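PDB 3E0X: lipase-esterase related protein from Clostridium acetobutylicum, which is of unknown function but has an alpha/beta hydrolase fold and probably acts as a hydrolase, perhaps of the lipase-esterase kind. Local coordinates for residues 81-92 with 108-117; 188-196 with 237-245. All blocks are in the same frame, centred on the assembly; numbering follows the deposited sequence. Where two conformers were deposited one is given.

Contact 1: residues 81-92 with 108-117; sequences KHQKNITLIGYS and NVRKVVSLSG. With OXE (ortho-xylene), chain C.
Leu-88 keeps CG beside its own backbone N (chi1 -53°), and this turn carries CD1 across to the neighbouring strand, where it meets Val-112 CG2 at 3.8 Å and also touches Val-109 CG1. On the other face of the sheet, in one of its two conformers, Ile-89 lays CD1 beside Val-113 CG2, the two side chains pointing the same way. Branched aliphatic residues suit these positions because both faces are covered: helices 63-76 and 93-102 pack on the Leu-88 side, and Phe-244 packs on Val-113 on the Ile-89 side. Strands 86-91 and 109-115 run parallel, their ladder starting at Ile-86 N to Asn-108 O (3.0 Å); a beta bulge shifts the register by one between Ile-86 and Thr-87. With helix 93-102 they form a beta-alpha-beta unit of the alpha/beta hydrolase sheet. Strand 86-91 runs into a GxSxG sequence consistent with a nucleophile elbow, whose serine would be Ser-92, with strained backbone angles (phi 61°, psi -131°); Gly-90, its first glycine, adds no side chain to the Leu-88 face. Ser-92 N bonds to Leu-115 O at 3.0 Å, while its OG bonds to Ser-25 N. Tyr-91 lines the ortho-xylene pocket with CE2 3.3 Å from ligand atom C2', and its OH bonds to His-227 O. At the opposite end of the ladder, Asn-108 ND2 and Lys-84 NZ both donate to one water, which in turn donates to Lys-81 O.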
loop_
_atom_site.group_PDB
_atom_site.type_symbol
_atom_site.label_atom_id
_atom_site.label_comp_id
_atom_site.label_asym_id
_atom_site.label_seq_id
_atom_site.Cartn_x
_atom_site.Cartn_y
_atom_site.Cartn_z
ATOM N N LYS A 81 13.640 -11.642 -8.714
ATOM C CA LYS A 81 14.319 -11.325 -9.982
ATOM C C LYS A 81 14.017 -12.338 -11.082
ATOM O O LYS A 81 14.022 -11.964 -12.259
ATOM C CB LYS A 81 15.827 -11.135 -9.798
ATOM C CG LYS A 81 16.562 -12.421 -9.503
ATOM C CD LYS A 81 18.070 -12.267 -9.189
ATOM C CE LYS A 81 18.862 -11.831 -10.409
ATOM N NZ LYS A 81 20.260 -11.507 -10.036
ATOM N N HIS A 82 13.687 -13.572 -10.696
ATOM C CA HIS A 82 13.350 -14.635 -11.663
ATOM C C HIS A 82 11.860 -14.931 -11.825
ATOM O O HIS A 82 11.485 -15.800 -12.634
ATOM C CB HIS A 82 14.095 -15.926 -11.315
ATOM C CG HIS A 82 15.580 -15.749 -11.246
ATOM N ND1 HIS A 82 16.316 -15.270 -12.308
ATOM C CD2 HIS A 82 16.458 -15.948 -10.236
ATOM C CE1 HIS A 82 17.590 -15.205 -11.963
ATOM N NE2 HIS A 82 17.703 -15.607 -10.708
ATOM N N GLN A 83 11.018 -14.222 -11.065
ATOM C CA GLN A 83 9.579 -14.463 -11.065
ATOM C C GLN A 83 8.974 -13.717 -12.248
ATOM O O GLN A 83 9.246 -12.549 -12.429
ATOM C CB GLN A 83 8.942 -14.003 -9.745
ATOM C CG GLN A 83 9.288 -14.885 -8.552
ATOM C CD GLN A 83 8.631 -16.262 -8.588
ATOM O OE1 GLN A 83 8.827 -17.078 -7.664
ATOM N NE2 GLN A 83 7.853 -16.536 -9.632
ATOM N N LYS A 84 8.167 -14.402 -13.044
ATOM C CA LYS A 84 7.679 -13.839 -14.290
ATOM C C LYS A 84 6.268 -13.258 -14.223
ATOM O O LYS A 84 5.821 -12.619 -15.183
ATOM C CB LYS A 84 7.757 -14.908 -15.384
ATOM C CG LYS A 84 9.172 -15.459 -15.674
ATOM C CD LYS A 84 10.163 -14.425 -16.161
ATOM C CE LYS A 84 11.543 -15.118 -16.326
ATOM N NZ LYS A 84 12.670 -14.164 -16.563
ATOM N N ASN A 85 5.566 -13.491 -13.117
ATOM C CA ASN A 85 4.182 -13.008 -12.984
ATOM C C ASN A 85 3.922 -12.365 -11.625
ATOM O O ASN A 85 3.256 -12.947 -10.754
ATOM C CB ASN A 85 3.188 -14.156 -13.236
ATOM C CG ASN A 85 1.747 -13.688 -13.228
ATOM O OD1 ASN A 85 1.460 -12.523 -13.492
ATOM N ND2 ASN A 85 0.828 -14.596 -12.909
ATOM N N ILE A 86 4.448 -11.158 -11.461
ATOM C CA ILE A 86 4.316 -10.422 -10.203
ATOM C C ILE A 86 3.121 -9.477 -10.232
ATOM O O ILE A 86 2.981 -8.662 -11.162
ATOM C CB ILE A 86 5.612 -9.633 -9.858
ATOM C CG1 ILE A 86 6.808 -10.575 -9.779
ATOM C CG2 ILE A 86 5.472 -8.915 -8.527
ATOM C CD1 ILE A 86 8.159 -9.858 -9.709
ATOM N N THR A 87 2.271 -9.591 -9.204
ATOM C CA THR A 87 1.228 -8.604 -8.937
ATOM C C THR A 87 1.634 -7.812 -7.718
ATOM O O THR A 87 1.991 -8.391 -6.695
ATOM C CB THR A 87 -0.143 -9.281 -8.679
ATOM O OG1 THR A 87 -0.510 -10.040 -9.836
ATOM C CG2 THR A 87 -1.233 -8.246 -8.391
ATOM N N LEU A 88 1.618 -6.493 -7.846
ATOM C CA LEU A 88 1.923 -5.630 -6.717
ATOM C C LEU A 88 0.634 -5.282 -6.001
ATOM O O LEU A 88 -0.384 -4.985 -6.635
ATOM C CB LEU A 88 2.584 -4.326 -7.185
ATOM C CG LEU A 88 3.813 -4.467 -8.072
ATOM C CD1 LEU A 88 4.306 -3.044 -8.428
ATOM C CD2 LEU A 88 4.898 -5.286 -7.389
ATOM N N ILE A 89 0.679 -5.346 -4.671
ATOM C CA ILE A 89 -0.455 -5.017 -3.814
ATOM C C ILE A 89 0.015 -3.897 -2.903
ATOM O O ILE A 89 0.839 -4.157 -2.030
ATOM C CB ILE A 89 -0.819 -6.253 -2.917
ATOM C CG1 ILE A 89 -1.089 -7.510 -3.766
ATOM C CG2 ILE A 89 -1.970 -5.918 -1.980
ATOM C CD1 ILE A 89 -2.338 -7.445 -4.608
ATOM N N GLY A 90 -0.475 -2.679 -3.109
ATOM C CA GLY A 90 -0.016 -1.555 -2.316
ATOM C C GLY A 90 -1.143 -0.962 -1.498
ATOM O O GLY A 90 -2.214 -0.670 -2.036
ATOM N N TYR A 91 -0.889 -0.767 -0.206
ATOM C CA TYR A 91 -1.888 -0.203 0.689
ATOM C C TYR A 91 -1.533 1.212 1.110
ATOM O O TYR A 91 -0.381 1.459 1.447
ATOM C CB TYR A 91 -1.904 -1.078 1.957
ATOM C CG TYR A 91 -2.596 -0.487 3.171
ATOM C CD1 TYR A 91 -3.929 -0.053 3.117
ATOM C CD2 TYR A 91 -1.914 -0.358 4.380
ATOM C CE1 TYR A 91 -4.591 0.470 4.247
ATOM C CE2 TYR A 91 -2.544 0.202 5.515
ATOM C CZ TYR A 91 -3.881 0.596 5.449
ATOM O OH TYR A 91 -4.514 1.109 6.557
ATOM N N SER A 92 -2.520 2.121 1.136
ATOM C CA SER A 92 -2.271 3.459 1.652
ATOM C C SER A 92 -1.180 4.132 0.787
ATOM O O SER A 92 -1.292 4.123 -0.449
ATOM C CB SER A 92 -1.988 3.355 3.171
ATOM O OG SER A 92 -1.160 4.370 3.724
ATOM N N ASN A 108 8.675 -7.943 -15.391
ATOM C CA ASN A 108 7.956 -9.007 -14.670
ATOM C C ASN A 108 6.771 -8.550 -13.827
ATOM O O ASN A 108 6.086 -9.382 -13.237
ATOM C CB ASN A 108 8.918 -9.882 -13.841
ATOM C CG ASN A 108 10.013 -10.534 -14.700
ATOM O OD1 ASN A 108 9.791 -10.910 -15.867
ATOM N ND2 ASN A 108 11.198 -10.663 -14.123
ATOM N N VAL A 109 6.525 -7.236 -13.772
ATOM C CA VAL A 109 5.388 -6.720 -13.033
ATOM C C VAL A 109 4.214 -6.709 -14.003
ATOM O O VAL A 109 4.236 -5.989 -15.011
ATOM C CB VAL A 109 5.666 -5.314 -12.468
ATOM C CG1 VAL A 109 4.377 -4.719 -11.887
ATOM C CG2 VAL A 109 6.746 -5.404 -11.394
ATOM N N ARG A 110 3.209 -7.529 -13.709
ATOM C CA ARG A 110 2.131 -7.786 -14.670
ATOM C C ARG A 110 0.799 -7.118 -14.320
ATOM O O ARG A 110 -0.020 -6.866 -15.199
ATOM C CB ARG A 110 1.917 -9.282 -14.857
ATOM C CG ARG A 110 3.180 -10.042 -15.319
ATOM C CD ARG A 110 3.674 -9.612 -16.708
ATOM N NE ARG A 110 2.648 -9.908 -17.705
ATOM C CZ ARG A 110 2.209 -9.047 -18.633
ATOM N NH1 ARG A 110 2.748 -7.829 -18.750
ATOM N NH2 ARG A 110 1.220 -9.413 -19.441
ATOM N N LYS A 111 0.571 -6.852 -13.032
ATOM C CA LYS A 111 -0.672 -6.207 -12.578
ATOM C C LYS A 111 -0.369 -5.456 -11.297
ATOM O O LYS A 111 0.566 -5.793 -10.558
ATOM C CB LYS A 111 -1.757 -7.238 -12.258
ATOM C CG LYS A 111 -2.243 -8.031 -13.449
ATOM C CD LYS A 111 -3.444 -8.889 -13.045
ATOM C CE LYS A 111 -3.946 -9.716 -14.252
ATOM N NZ LYS A 111 -2.832 -10.572 -14.764
ATOM N N VAL A 112 -1.215 -4.479 -10.995
ATOM C CA VAL A 112 -1.090 -3.746 -9.742
ATOM C C VAL A 112 -2.449 -3.557 -9.085
ATOM O O VAL A 112 -3.444 -3.332 -9.765
ATOM C CB VAL A 112 -0.409 -2.365 -9.992
ATOM C CG1 VAL A 112 -0.620 -1.403 -8.834
ATOM C CG2 VAL A 112 1.061 -2.558 -10.357
ATOM N N VAL A 113 -2.472 -3.650 -7.747
ATOM C CA VAL A 113 -3.657 -3.328 -6.971
ATOM C C VAL A 113 -3.326 -2.198 -5.999
ATOM O O VAL A 113 -2.340 -2.272 -5.246
ATOM C CB VAL A 113 -4.093 -4.540 -6.142
ATOM C CG1 VAL A 113 -5.282 -4.191 -5.257
ATOM C CG2 VAL A 113 -4.445 -5.721 -7.058
ATOM N N SER A 114 -4.170 -1.171 -6.017
ATOM C CA SER A 114 -4.070 -0.080 -5.052
ATOM C C SER A 114 -5.209 -0.235 -4.061
ATOM O O SER A 114 -6.384 -0.055 -4.430
ATOM C CB SER A 114 -4.147 1.289 -5.748
ATOM O OG SER A 114 -4.211 2.355 -4.793
ATOM N N LEU A 115 -4.855 -0.576 -2.825
ATOM C CA LEU A 115 -5.823 -0.865 -1.780
ATOM C C LEU A 115 -5.855 0.335 -0.829
ATOM O O LEU A 115 -4.836 0.652 -0.196
ATOM C CB LEU A 115 -5.341 -2.114 -1.038
ATOM C CG LEU A 115 -6.055 -2.608 0.207
ATOM C CD1 LEU A 115 -7.515 -2.816 -0.100
ATOM C CD2 LEU A 115 -5.362 -3.895 0.677
ATOM N N SER A 116 -7.004 1.010 -0.751
ATOM C CA SER A 116 -7.128 2.189 0.109
ATOM C C SER A 116 -5.953 3.150 -0.136
ATOM O O SER A 116 -5.243 3.554 0.798
ATOM C CB SER A 116 -7.217 1.784 1.584
ATOM O OG SER A 116 -8.144 0.733 1.781
ATOM N N GLY A 117 -5.765 3.484 -1.416
ATOM C CA GLY A 117 -4.675 4.326 -1.871
ATOM C C GLY A 117 -5.105 5.488 -2.735
ATOM O O GLY A 117 -6.187 6.085 -2.580
HETATM C C1 OXE C . -2.455 5.000 7.376
HETATM C C2 OXE C . -1.880 3.661 7.634
HETATM C C3 OXE C . -2.054 3.054 8.876
HETATM C C4 OXE C . -2.793 3.729 9.854
HETATM C C5 OXE C . -3.333 4.999 9.625
HETATM C C6 OXE C . -3.182 5.640 8.383
HETATM C "C1'" OXE C . -2.275 5.623 6.015
HETATM C "C2'" OXE C . -1.096 2.976 6.557
HETATM O O HOH W 1 13.386 -12.354 -14.809
HETATM O O HOH W 2 7.533 -11.539 -17.105
HETATM O O HOH W 3 -0.503 -10.772 -12.636
#

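Contact 2: residues 188-196 with 237-245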
loop_
_atom_site.group_PDB
_atom_site.type_symbol
_atom_site.label_atom_id
_atom_site.label_comp_id
_atom_site.label_asym_id
_atom_site.label_seq_id
_atom_site.Cartn_x
_atom_site.Cartn_y
_atom_site.Cartn_z
ATOM N N ASP A 188 0.666 0.638 -18.669
ATOM C CA ASP A 188 0.335 -0.331 -19.737
ATOM C C ASP A 188 -0.389 -1.594 -19.245
ATOM O O ASP A 188 -0.998 -2.328 -20.024
ATOM C CB ASP A 188 1.621 -0.814 -20.451
ATOM C CG ASP A 188 2.386 0.295 -21.176
ATOM O OD1 ASP A 188 1.762 1.162 -21.831
ATOM O OD2 ASP A 188 3.639 0.245 -21.131
ATOM N N ILE A 189 -0.254 -1.884 -17.952
ATOM C CA ILE A 189 -0.747 -3.130 -17.354
ATOM C C ILE A 189 -2.053 -2.890 -16.613
ATOM O O ILE A 189 -2.415 -1.734 -16.357
ATOM C CB ILE A 189 0.306 -3.724 -16.386
ATOM C CG1 ILE A 189 0.710 -2.689 -15.328
ATOM C CG2 ILE A 189 1.540 -4.264 -17.193
ATOM C CD1 ILE A 189 1.656 -3.275 -14.276
ATOM N N PRO A 190 -2.784 -3.978 -16.285
ATOM C CA PRO A 190 -4.057 -3.820 -15.536
ATOM C C PRO A 190 -3.844 -3.307 -14.106
ATOM O O PRO A 190 -2.896 -3.694 -13.405
ATOM C CB PRO A 190 -4.666 -5.223 -15.542
ATOM C CG PRO A 190 -3.909 -5.984 -16.682
ATOM C CD PRO A 190 -2.518 -5.380 -16.671
ATOM N N VAL A 191 -4.735 -2.412 -13.691
ATOM C CA VAL A 191 -4.695 -1.835 -12.345
ATOM C C VAL A 191 -6.067 -1.975 -11.728
ATOM O O VAL A 191 -7.067 -1.691 -12.393
ATOM C CB VAL A 191 -4.360 -0.319 -12.417
ATOM C CG1 VAL A 191 -4.491 0.343 -11.038
ATOM C CG2 VAL A 191 -2.942 -0.109 -12.929
ATOM N N LYS A 192 -6.121 -2.443 -10.480
ATOM C CA LYS A 192 -7.408 -2.475 -9.767
ATOM C C LYS A 192 -7.304 -1.641 -8.506
ATOM O O LYS A 192 -6.320 -1.764 -7.782
ATOM C CB LYS A 192 -7.839 -3.901 -9.371
ATOM C CG LYS A 192 -9.147 -3.967 -8.610
ATOM C CD LYS A 192 -9.699 -5.371 -8.585
ATOM C CE LYS A 192 -11.072 -5.359 -7.950
ATOM N NZ LYS A 192 -11.690 -6.723 -7.964
ATOM N N ALA A 193 -8.301 -0.795 -8.257
ATOM C CA ALA A 193 -8.350 -0.028 -7.020
ATOM C C ALA A 193 -9.443 -0.649 -6.145
ATOM O O ALA A 193 -10.518 -1.003 -6.662
ATOM C CB ALA A 193 -8.657 1.423 -7.315
ATOM N N ILE A 194 -9.183 -0.774 -4.836
ATOM C CA ILE A 194 -10.141 -1.349 -3.871
ATOM C C ILE A 194 -10.176 -0.381 -2.699
ATOM O O ILE A 194 -9.122 -0.016 -2.186
ATOM C CB ILE A 194 -9.670 -2.733 -3.353
ATOM C CG1 ILE A 194 -9.580 -3.733 -4.502
ATOM C CG2 ILE A 194 -10.647 -3.258 -2.292
ATOM C CD1 ILE A 194 -8.834 -5.008 -4.099
ATOM N N VAL A 195 -11.371 0.024 -2.264
ATOM C CA VAL A 195 -11.471 1.066 -1.225
ATOM C C VAL A 195 -12.847 0.989 -0.579
ATOM O O VAL A 195 -13.778 0.466 -1.185
ATOM C CB VAL A 195 -11.277 2.481 -1.852
ATOM C CG1 VAL A 195 -12.422 2.857 -2.772
ATOM C CG2 VAL A 195 -11.051 3.560 -0.800
ATOM N N ALA A 196 -12.956 1.508 0.652
ATOM C CA ALA A 196 -14.249 1.632 1.331
ATOM C C ALA A 196 -14.833 3.027 1.091
ATOM O O ALA A 196 -14.121 4.054 1.202
ATOM C CB ALA A 196 -14.056 1.391 2.813
ATOM N N VAL A 237 -11.557 -8.394 0.873
ATOM C CA VAL A 237 -10.501 -7.779 0.053
ATOM C C VAL A 237 -9.750 -8.870 -0.741
ATOM O O VAL A 237 -9.486 -8.711 -1.955
ATOM C CB VAL A 237 -9.539 -6.964 0.929
ATOM C CG1 VAL A 237 -8.299 -6.530 0.135
ATOM C CG2 VAL A 237 -10.264 -5.762 1.506
ATOM N N ALA A 238 -9.421 -9.975 -0.084
ATOM C CA ALA A 238 -8.716 -11.064 -0.780
ATOM C C ALA A 238 -9.541 -11.600 -1.945
ATOM O O ALA A 238 -8.974 -11.904 -2.989
ATOM C CB ALA A 238 -8.314 -12.176 0.166
ATOM N N GLU A 239 -10.867 -11.707 -1.793
ATOM C CA GLU A 239 -11.713 -12.170 -2.897
ATOM C C GLU A 239 -11.591 -11.223 -4.083
ATOM O O GLU A 239 -11.558 -11.675 -5.256
ATOM C CB GLU A 239 -13.163 -12.330 -2.417
ATOM C CG GLU A 239 -13.348 -13.525 -1.469
ATOM C CD GLU A 239 -12.833 -14.841 -2.087
ATOM O OE1 GLU A 239 -13.296 -15.211 -3.201
ATOM O OE2 GLU A 239 -11.960 -15.481 -1.457
ATOM N N GLU A 240 -11.478 -9.925 -3.788
ATOM C CA GLU A 240 -11.403 -8.911 -4.832
ATOM C C GLU A 240 -9.998 -8.773 -5.428
ATOM O O GLU A 240 -9.790 -8.041 -6.413
ATOM C CB GLU A 240 -11.877 -7.571 -4.280
ATOM C CG GLU A 240 -13.359 -7.585 -3.978
ATOM C CD GLU A 240 -14.238 -7.634 -5.213
ATOM O OE1 GLU A 240 -13.829 -7.126 -6.286
ATOM O OE2 GLU A 240 -15.366 -8.158 -5.094
ATOM N N ILE A 241 -9.031 -9.457 -4.832
ATOM C CA ILE A 241 -7.714 -9.634 -5.433
ATOM C C ILE A 241 -7.727 -10.892 -6.312
ATOM O O ILE A 241 -7.273 -10.855 -7.467
ATOM C CB ILE A 241 -6.612 -9.680 -4.355
ATOM C CG1 ILE A 241 -6.495 -8.296 -3.724
ATOM C CG2 ILE A 241 -5.275 -10.066 -4.970
ATOM C CD1 ILE A 241 -5.655 -8.236 -2.465
ATOM N N LYS A 242 -8.267 -11.993 -5.784
ATOM C CA LYS A 242 -8.392 -13.249 -6.548
ATOM C C LYS A 242 -9.152 -13.078 -7.853
ATOM O O LYS A 242 -8.827 -13.733 -8.865
ATOM C CB LYS A 242 -9.132 -14.294 -5.725
ATOM C CG LYS A 242 -8.390 -14.734 -4.518
ATOM C CD LYS A 242 -9.282 -15.650 -3.744
ATOM C CE LYS A 242 -8.683 -15.931 -2.428
ATOM N NZ LYS A 242 -9.436 -16.994 -1.774
ATOM N N ASN A 243 -10.199 -12.259 -7.841
ATOM C CA ASN A 243 -10.998 -12.097 -9.065
ATOM C C ASN A 243 -10.320 -11.250 -10.156
ATOM O O ASN A 243 -10.838 -11.145 -11.262
ATOM C CB ASN A 243 -12.437 -11.650 -8.766
ATOM C CG ASN A 243 -12.524 -10.264 -8.217
ATOM O OD1 ASN A 243 -11.531 -9.553 -8.135
ATOM N ND2 ASN A 243 -13.730 -9.863 -7.815
ATOM N N PHE A 244 -9.162 -10.682 -9.825
ATOM C CA PHE A 244 -8.448 -9.789 -10.696
ATOM C C PHE A 244 -7.148 -10.388 -11.220
ATOM O O PHE A 244 -6.784 -10.127 -12.375
ATOM C CB PHE A 244 -8.126 -8.526 -9.900
ATOM C CG PHE A 244 -7.273 -7.524 -10.637
ATOM C CD1 PHE A 244 -6.042 -7.134 -10.120
ATOM C CD2 PHE A 244 -7.717 -6.942 -11.818
ATOM C CE1 PHE A 244 -5.253 -6.175 -10.775
ATOM C CE2 PHE A 244 -6.937 -5.991 -12.472
ATOM C CZ PHE A 244 -5.703 -5.617 -11.945
ATOM N N ILE A 245 -6.417 -11.124 -10.377
ATOM C CA ILE A 245 -5.064 -11.542 -10.766
ATOM C C ILE A 245 -5.033 -12.562 -11.914
ATOM O O ILE A 245 -4.012 -12.647 -12.616
ATOM C CB ILE A 245 -4.171 -11.978 -9.559
ATOM C CG1 ILE A 245 -4.799 -13.135 -8.769
ATOM C CG2 ILE A 245 -3.868 -10.766 -8.667
ATOM C CD1 ILE A 245 -3.862 -13.767 -7.732
ATOM O OXT ILE A 245 -5.977 -13.321 -12.153
#
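The Lys-192 side chain runs alongside that of Phe-244 in the opposite direction, and its long aliphatic chain with a charged end suits a place that is apolar at its root, over the Phe-244 ring, and polar at its end, beside Glu-240. Its CB sits over the ring centre in a CH-pi contact, 3.5 Å from the centroid and 4° off the normal. With CG anti to the backbone N (chi1 179°) and the chain extended beyond it, CD lies 3.4 Å from Glu-240 O and also touches Phe-244 CB. CE then approaches the same carbonyl oxygen, Glu-240 O, at 3.3 Å. At the tip, NZ makes a salt bridge to Glu-240 OE1 (2.7 Å), on its anti side, and a hydrogen bond to Glu-240 O (2.8 Å), in the carbonyl plane on a lone pair. Asn-243 ND2 donates to the same OE1 from above the carboxylate plane, so two donors help fix the acid. The flat ring of Phe-244 also rests its CZ against Pro-190 CB at 3.8 Å, while Ile-194 reaches with CD1 to Ile-241 CG1 at 4.1 Å, an apolar patch continued by Val-113 and Leu-115. Strand 191-196 and helix 237-242 run nearly antiparallel, 165° apart, as the C-terminal helix packs on the central sheet of an alpha/beta hydrolase fold.

Overall arrangement
From the N terminus, the chain first lays down strands 7-11, 18-22 and 43-47 and helix 63-76. Contact 1 then closes a short loop through helix 93-102, pairing strands 86-91 and 109-115 in the middle of the sheet. The chain next passes through four helices, 126-133 to 165-177, before contact 2 opens at 188-196 and closes on the C-terminal segment 237-245, enclosing helix 204-213 and strand 217-222. The two loops follow in series, neither nested nor crossed. They meet directly because strands 109-115 and 191-196 are neighbours: Ser-114 N and Ser-116 N probably bond to Lys-192 O and Ile-194 O. Together they join the sheet's centre to the last helix.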